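Local coordinates for protein activated BY transcription factor SSRB (Salmonella enterica, PDB 2WNW) that is a glycoside hydrolase family 30 protein, with a TIM barrel joined to a beta-sandwich domain, whose expression is probably activated by the regulator SsrB, at residues A[104-107]-A[108-112]; A[208-211]-A[212-216]. All blocks are in the same frame, centred on the assembly; numbering follows the deposited sequence.

Contact 1. Residues A[104-107]-A[108-112]; sequences DSSA and DLQQG
Ser105 and Asp108 meet at the start of the short helix 106-110. Ser105 is the N-cap, and its OG accepts from Asp108 N at 3.1 Å along a nearly straight N-H line (168°). With chi1 at 69°, OG sits between its own backbone N and carbonyl carbon and turns in toward the first turn of the helix. The side chain of Asp108 lies alongside this hydroxyl, with its CG 3.3 Å from Ser105 OG. Its chi1 of -68° sets the carboxylate beside its own backbone N, back toward the cap. OD1 of this carboxylate forms a salt bridge with Arg113, just past the helix.

Three backbone bonds run through the short helix. Leu109 N bonds to Ser105 O at 3.0 Å, Gln110 N to Ser106 O at 2.8 Å and Gln111 N to Ala107 O at 3.0 Å. The side chain of Gln110 runs past the oxygen its backbone N bonds to, with CG 3.3 Å from Ser106 O. Leu109 passes its CB by the same oxygen and reaches Val103 and Met150 in nearby loops. Gly112 ends the helix in a Schellman motif, its N bonded to Leu109 O at 2.9 Å.

The contact is mainly polar. A neutral hydroxyl occupies the N-cap, while the carboxylate beside it is paired with an arginine. That negative group near the N-terminus would also suit the helix dipole.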
ATOM      1  N   ASP A 104      34.720  -3.089 -32.497  1.00 26.88           N
ATOM      2  CA  ASP A 104      34.721  -4.549 -32.483  1.00 28.41           C
ATOM      3  C   ASP A 104      36.014  -5.290 -32.173  1.00 27.49           C
ATOM      4  O   ASP A 104      35.995  -6.510 -32.001  1.00 26.82           O
ATOM      5  CB  ASP A 104      34.167  -5.061 -33.809  1.00 33.57           C
ATOM      6  CG  ASP A 104      32.749  -4.595 -34.057  1.00 38.85           C
ATOM      7  OD1 ASP A 104      31.856  -4.970 -33.266  1.00 41.60           O
ATOM      8  OD2 ASP A 104      32.532  -3.848 -35.037  1.00 42.60           O
ATOM      9  N   SER A 105      37.133  -4.577 -32.105  1.00 25.10           N
ATOM     10  CA  SER A 105      38.399  -5.229 -31.798  1.00 23.17           C
ATOM     11  C   SER A 105      39.287  -4.305 -30.988  1.00 22.69           C
ATOM     12  O   SER A 105      39.104  -3.088 -31.001  1.00 22.46           O
ATOM     13  CB  SER A 105      39.131  -5.623 -33.083  1.00 23.69           C
ATOM     14  OG  SER A 105      39.593  -4.477 -33.780  1.00 21.23           O
ATOM     15  N   SER A 106      40.256  -4.888 -30.292  1.00 23.08           N
ATOM     16  CA  SER A 106      41.186  -4.111 -29.485  1.00 24.75           C
ATOM     17  C   SER A 106      42.001  -3.199 -30.399  1.00 26.23           C
ATOM     18  O   SER A 106      42.366  -2.086 -30.016  1.00 26.31           O
ATOM     19  CB  SER A 106      42.123  -5.044 -28.718  1.00 24.40           C
ATOM     20  OG  SER A 106      42.810  -5.903 -29.611  1.00 27.43           O
ATOM     21  N   ALA A 107      42.277  -3.674 -31.611  1.00 25.77           N
ATOM     22  CA  ALA A 107      43.049  -2.890 -32.567  1.00 28.00           C
ATOM     23  C   ALA A 107      42.304  -1.613 -32.948  1.00 27.38           C
ATOM     24  O   ALA A 107      42.874  -0.524 -32.912  1.00 28.23           O
ATOM     25  CB  ALA A 107      43.346  -3.717 -33.809  1.00 27.91           C
ATOM     26  N   ASP A 108      41.031  -1.744 -33.310  1.00 26.26           N
ATOM     27  CA  ASP A 108      40.240  -0.577 -33.681  1.00 26.77           C
ATOM     28  C   ASP A 108      40.129   0.364 -32.487  1.00 25.74           C
ATOM     29  O   ASP A 108      40.139   1.586 -32.644  1.00 24.50           O
ATOM     30  CB  ASP A 108      38.840  -0.988 -34.159  1.00 28.08           C
ATOM     31  CG  ASP A 108      38.869  -1.746 -35.476  1.00 31.36           C
ATOM     32  OD1 ASP A 108      39.871  -1.626 -36.209  1.00 32.52           O
ATOM     33  OD2 ASP A 108      37.888  -2.451 -35.790  1.00 32.44           O
ATOM     34  N   LEU A 109      40.022  -0.211 -31.291  1.00 24.51           N
ATOM     35  CA  LEU A 109      39.925   0.587 -30.074  1.00 25.06           C
ATOM     36  C   LEU A 109      41.195   1.420 -29.928  1.00 26.28           C
ATOM     37  O   LEU A 109      41.140   2.635 -29.752  1.00 26.18           O
ATOM     38  CB  LEU A 109      39.771  -0.318 -28.848  1.00 25.37           C
ATOM     39  CG  LEU A 109      39.817   0.399 -27.494  1.00 26.31           C
ATOM     40  CD1 LEU A 109      38.624   1.333 -27.373  1.00 27.47           C
ATOM     41  CD2 LEU A 109      39.817  -0.616 -26.365  1.00 27.54           C
ATOM     42  N   GLN A 110      42.338   0.748 -30.000  1.00 27.18           N
ATOM     43  CA  GLN A 110      43.633   1.410 -29.879  1.00 29.71           C
ATOM     44  C   GLN A 110      43.829   2.514 -30.915  1.00 28.80           C
ATOM     45  O   GLN A 110      44.437   3.546 -30.626  1.00 29.65           O
ATOM     46  CB  GLN A 110      44.753   0.377 -30.007  1.00 33.31           C
ATOM     47  CG  GLN A 110      44.940  -0.477 -28.761  1.00 40.01           C
ATOM     48  CD  GLN A 110      45.713  -1.751 -29.034  1.00 43.02           C
ATOM     49  OE1 GLN A 110      46.722  -1.741 -29.740  1.00 44.92           O
ATOM     50  NE2 GLN A 110      45.248  -2.859 -28.464  1.00 45.32           N
ATOM     51  N   GLN A 111      43.305   2.297 -32.115  1.00 27.51           N
ATOM     52  CA  GLN A 111      43.438   3.263 -33.198  1.00 28.49           C
ATOM     53  C   GLN A 111      42.309   4.289 -33.204  1.00 27.62           C
ATOM     54  O   GLN A 111      42.216   5.114 -34.111  1.00 26.41           O
ATOM     55  CB  GLN A 111      43.502   2.517 -34.529  1.00 30.41           C
ATOM     56  CG  GLN A 111      44.584   1.444 -34.529  1.00 35.60           C
ATOM     57  CD  GLN A 111      44.558   0.554 -35.757  1.00 38.26           C
ATOM     58  OE1 GLN A 111      45.188  -0.505 -35.777  1.00 40.12           O
ATOM     59  NE2 GLN A 111      43.838   0.979 -36.788  1.00 39.69           N
ATOM     60  N   GLY A 112      41.458   4.223 -32.183  1.00 26.81           N
ATOM     61  CA  GLY A 112      40.354   5.159 -32.054  1.00 26.97           C
ATOM     62  C   GLY A 112      39.305   5.100 -33.145  1.00 27.72           C
ATOM     63  O   GLY A 112      38.667   6.107 -33.445  1.00 28.02           O
TER

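Contact 2. Residues A[208-211]-A[212-216]; sequences YSVE and EETAF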
ATOM      1  N   TYR A 208      27.312  -7.646 -13.304  1.00 19.65           N
ATOM      2  CA  TYR A 208      28.096  -6.779 -12.427  1.00 19.69           C
ATOM      3  C   TYR A 208      27.616  -7.057 -11.012  1.00 19.84           C
ATOM      4  O   TYR A 208      26.414  -7.212 -10.786  1.00 19.81           O
ATOM      5  CB  TYR A 208      27.822  -5.296 -12.683  1.00 19.26           C
ATOM      6  CG  TYR A 208      28.358  -4.695 -13.956  1.00 18.78           C
ATOM      7  CD1 TYR A 208      29.514  -3.912 -13.948  1.00 19.27           C
ATOM      8  CD2 TYR A 208      27.654  -4.820 -15.153  1.00 19.53           C
ATOM      9  CE1 TYR A 208      29.945  -3.253 -15.105  1.00 18.73           C
ATOM     10  CE2 TYR A 208      28.075  -4.174 -16.307  1.00 18.32           C
ATOM     11  CZ  TYR A 208      29.216  -3.389 -16.275  1.00 18.47           C
ATOM     12  OH  TYR A 208      29.600  -2.719 -17.415  1.00 18.09           O
ATOM     13  N   SER A 209      28.539  -7.122 -10.061  1.00 18.20           N
ATOM     14  CA  SER A 209      28.153  -7.303  -8.668  1.00 18.67           C
ATOM     15  C   SER A 209      27.784  -5.874  -8.277  1.00 17.40           C
ATOM     16  O   SER A 209      28.086  -4.944  -9.023  1.00 15.87           O
ATOM     17  CB  SER A 209      29.343  -7.764  -7.831  1.00 18.64           C
ATOM     18  OG  SER A 209      30.357  -6.774  -7.840  1.00 18.17           O
ATOM     19  N   VAL A 210      27.140  -5.680  -7.132  1.00 17.81           N
ATOM     20  CA  VAL A 210      26.771  -4.320  -6.733  1.00 18.02           C
ATOM     21  C   VAL A 210      28.024  -3.454  -6.546  1.00 18.79           C
ATOM     22  O   VAL A 210      28.017  -2.258  -6.855  1.00 16.87           O
ATOM     23  CB  VAL A 210      25.910  -4.323  -5.436  1.00 17.37           C
ATOM     24  CG1 VAL A 210      26.697  -4.886  -4.277  1.00 18.03           C
ATOM     25  CG2 VAL A 210      25.428  -2.913  -5.129  1.00 18.82           C
ATOM     26  N   GLU A 211      29.103  -4.062  -6.060  1.00 17.53           N
ATOM     27  CA  GLU A 211      30.361  -3.340  -5.868  1.00 19.74           C
ATOM     28  C   GLU A 211      30.906  -2.870  -7.224  1.00 18.75           C
ATOM     29  O   GLU A 211      31.378  -1.741  -7.359  1.00 18.57           O
ATOM     30  CB  GLU A 211      31.411  -4.243  -5.206  1.00 23.31           C
ATOM     31  CG  GLU A 211      31.140  -4.644  -3.756  1.00 28.76           C
ATOM     32  CD  GLU A 211      30.031  -5.678  -3.607  1.00 31.99           C
ATOM     33  OE1 GLU A 211      29.801  -6.466  -4.553  1.00 30.44           O
ATOM     34  OE2 GLU A 211      29.404  -5.710  -2.528  1.00 34.61           O
ATOM     35  N   GLU A 212      30.843  -3.751  -8.220  1.00 18.38           N
ATOM     36  CA  GLU A 212      31.335  -3.441  -9.562  1.00 18.41           C
ATOM     37  C   GLU A 212      30.497  -2.395 -10.277  1.00 18.31           C
ATOM     38  O   GLU A 212      31.033  -1.485 -10.915  1.00 16.79           O
ATOM     39  CB  GLU A 212      31.390  -4.720 -10.401  1.00 19.18           C
ATOM     40  CG  GLU A 212      32.502  -5.662  -9.982  1.00 21.22           C
ATOM     41  CD  GLU A 212      32.298  -7.073 -10.486  1.00 24.71           C
ATOM     42  OE1 GLU A 212      33.212  -7.907 -10.296  1.00 25.30           O
ATOM     43  OE2 GLU A 212      31.224  -7.353 -11.063  1.00 23.97           O
ATOM     44  N   GLU A 213      29.180  -2.530 -10.180  1.00 17.37           N
ATOM     45  CA  GLU A 213      28.283  -1.587 -10.832  1.00 17.94           C
ATOM     46  C   GLU A 213      28.474  -0.180 -10.273  1.00 17.64           C
ATOM     47  O   GLU A 213      28.613   0.784 -11.030  1.00 16.50           O
ATOM     48  CB  GLU A 213      26.825  -2.018 -10.639  1.00 16.84           C
ATOM     49  CG  GLU A 213      25.817  -1.079 -11.292  1.00 17.19           C
ATOM     50  CD  GLU A 213      24.427  -1.220 -10.692  1.00 18.06           C
ATOM     51  OE1 GLU A 213      24.338  -1.343  -9.450  1.00 17.43           O
ATOM     52  OE2 GLU A 213      23.434  -1.195 -11.450  1.00 18.38           O
ATOM     53  N   THR A 214      28.485  -0.057  -8.949  1.00 17.53           N
ATOM     54  CA  THR A 214      28.644   1.252  -8.335  1.00 18.29           C
ATOM     55  C   THR A 214      30.036   1.827  -8.582  1.00 18.12           C
ATOM     56  O   THR A 214      30.184   3.032  -8.755  1.00 18.61           O
ATOM     57  CB  THR A 214      28.348   1.214  -6.812  1.00 17.31           C
ATOM     58  OG1 THR A 214      29.173   0.230  -6.177  1.00 19.01           O
ATOM     59  CG2 THR A 214      26.878   0.874  -6.566  1.00 18.12           C
ATOM     60  N   ALA A 215      31.055   0.974  -8.609  1.00 18.80           N
ATOM     61  CA  ALA A 215      32.409   1.461  -8.864  1.00 20.07           C
ATOM     62  C   ALA A 215      32.477   2.030 -10.280  1.00 19.38           C
ATOM     63  O   ALA A 215      33.115   3.057 -10.519  1.00 20.50           O
ATOM     64  CB  ALA A 215      33.427   0.330  -8.702  1.00 19.84           C
ATOM     65  N   PHE A 216      31.807   1.371 -11.221  1.00 18.92           N
ATOM     66  CA  PHE A 216      31.819   1.840 -12.599  1.00 18.96           C
ATOM     67  C   PHE A 216      31.151   3.204 -12.694  1.00 18.72           C
ATOM     68  O   PHE A 216      31.620   4.088 -13.406  1.00 19.51           O
ATOM     69  CB  PHE A 216      31.094   0.856 -13.520  1.00 17.71           C
ATOM     70  CG  PHE A 216      31.238   1.185 -14.980  1.00 17.69           C
ATOM     71  CD1 PHE A 216      32.427   0.917 -15.652  1.00 14.25           C
ATOM     72  CD2 PHE A 216      30.204   1.803 -15.671  1.00 16.82           C
ATOM     73  CE1 PHE A 216      32.583   1.266 -16.996  1.00 15.88           C
ATOM     74  CE2 PHE A 216      30.353   2.156 -17.011  1.00 18.37           C
ATOM     75  CZ  PHE A 216      31.544   1.887 -17.673  1.00 15.98           C
TER
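Ser209 and Glu212 bond to each other twice, each backbone N-H going to the other's side chain. Glu212 N donates to Ser209 OG at 3.1 Å. In return Ser209 N donates to Glu212 OE2 at 2.9 Å, meeting the carboxylate from above, 42° out of its plane. Glu212 has CG beside its own backbone N (chi1 -72°) and an extended chain beyond, which carries the carboxylate back past the serine hydroxyl. The same OE2 forms a salt bridge with Lys161, which would favour its charged form.

Tyr208 packs against the first turn. Its CB lies 4.0 Å from Glu213 CB, and its side chain also touches Trp170 of helix 167-183. Glu213 OE1 is hydrogen-bonded to Trp248 NE1 and OE2 to Trp238 N. Thr214 N bonds to Val210 O at 3.1 Å. Thr214 OG1 lies 2.8 Å from that oxygen. Val210 faces helix 245-252. Glu213 N closes the first turn on Ser209 O at 2.9 Å.

The reciprocal pair is a capping box. It starts helix 210-227, which follows strand 190-192 in the TIM barrel.

Both contacts include a helix start in the TIM-barrel domain, and each has a serine N-cap; contact 1 also includes the end of its helix. They hold different helices: 104-112 spans the short helix 106-110, while 208-216 opens the long helix 210-227. Their centres are 25 Å apart and their nearest atoms about 12 Å, so they do not touch. Contact 1 is a surface contact with no buried residue. Its acid lies beside the cap serine and pairs with an arginine just beyond the helix. Contact 2 is partly buried, with four buried residues packed against neighbouring helices and loops. There the acid completes the cap itself, and the next glutamate is held by one indole N-H and one backbone N-H.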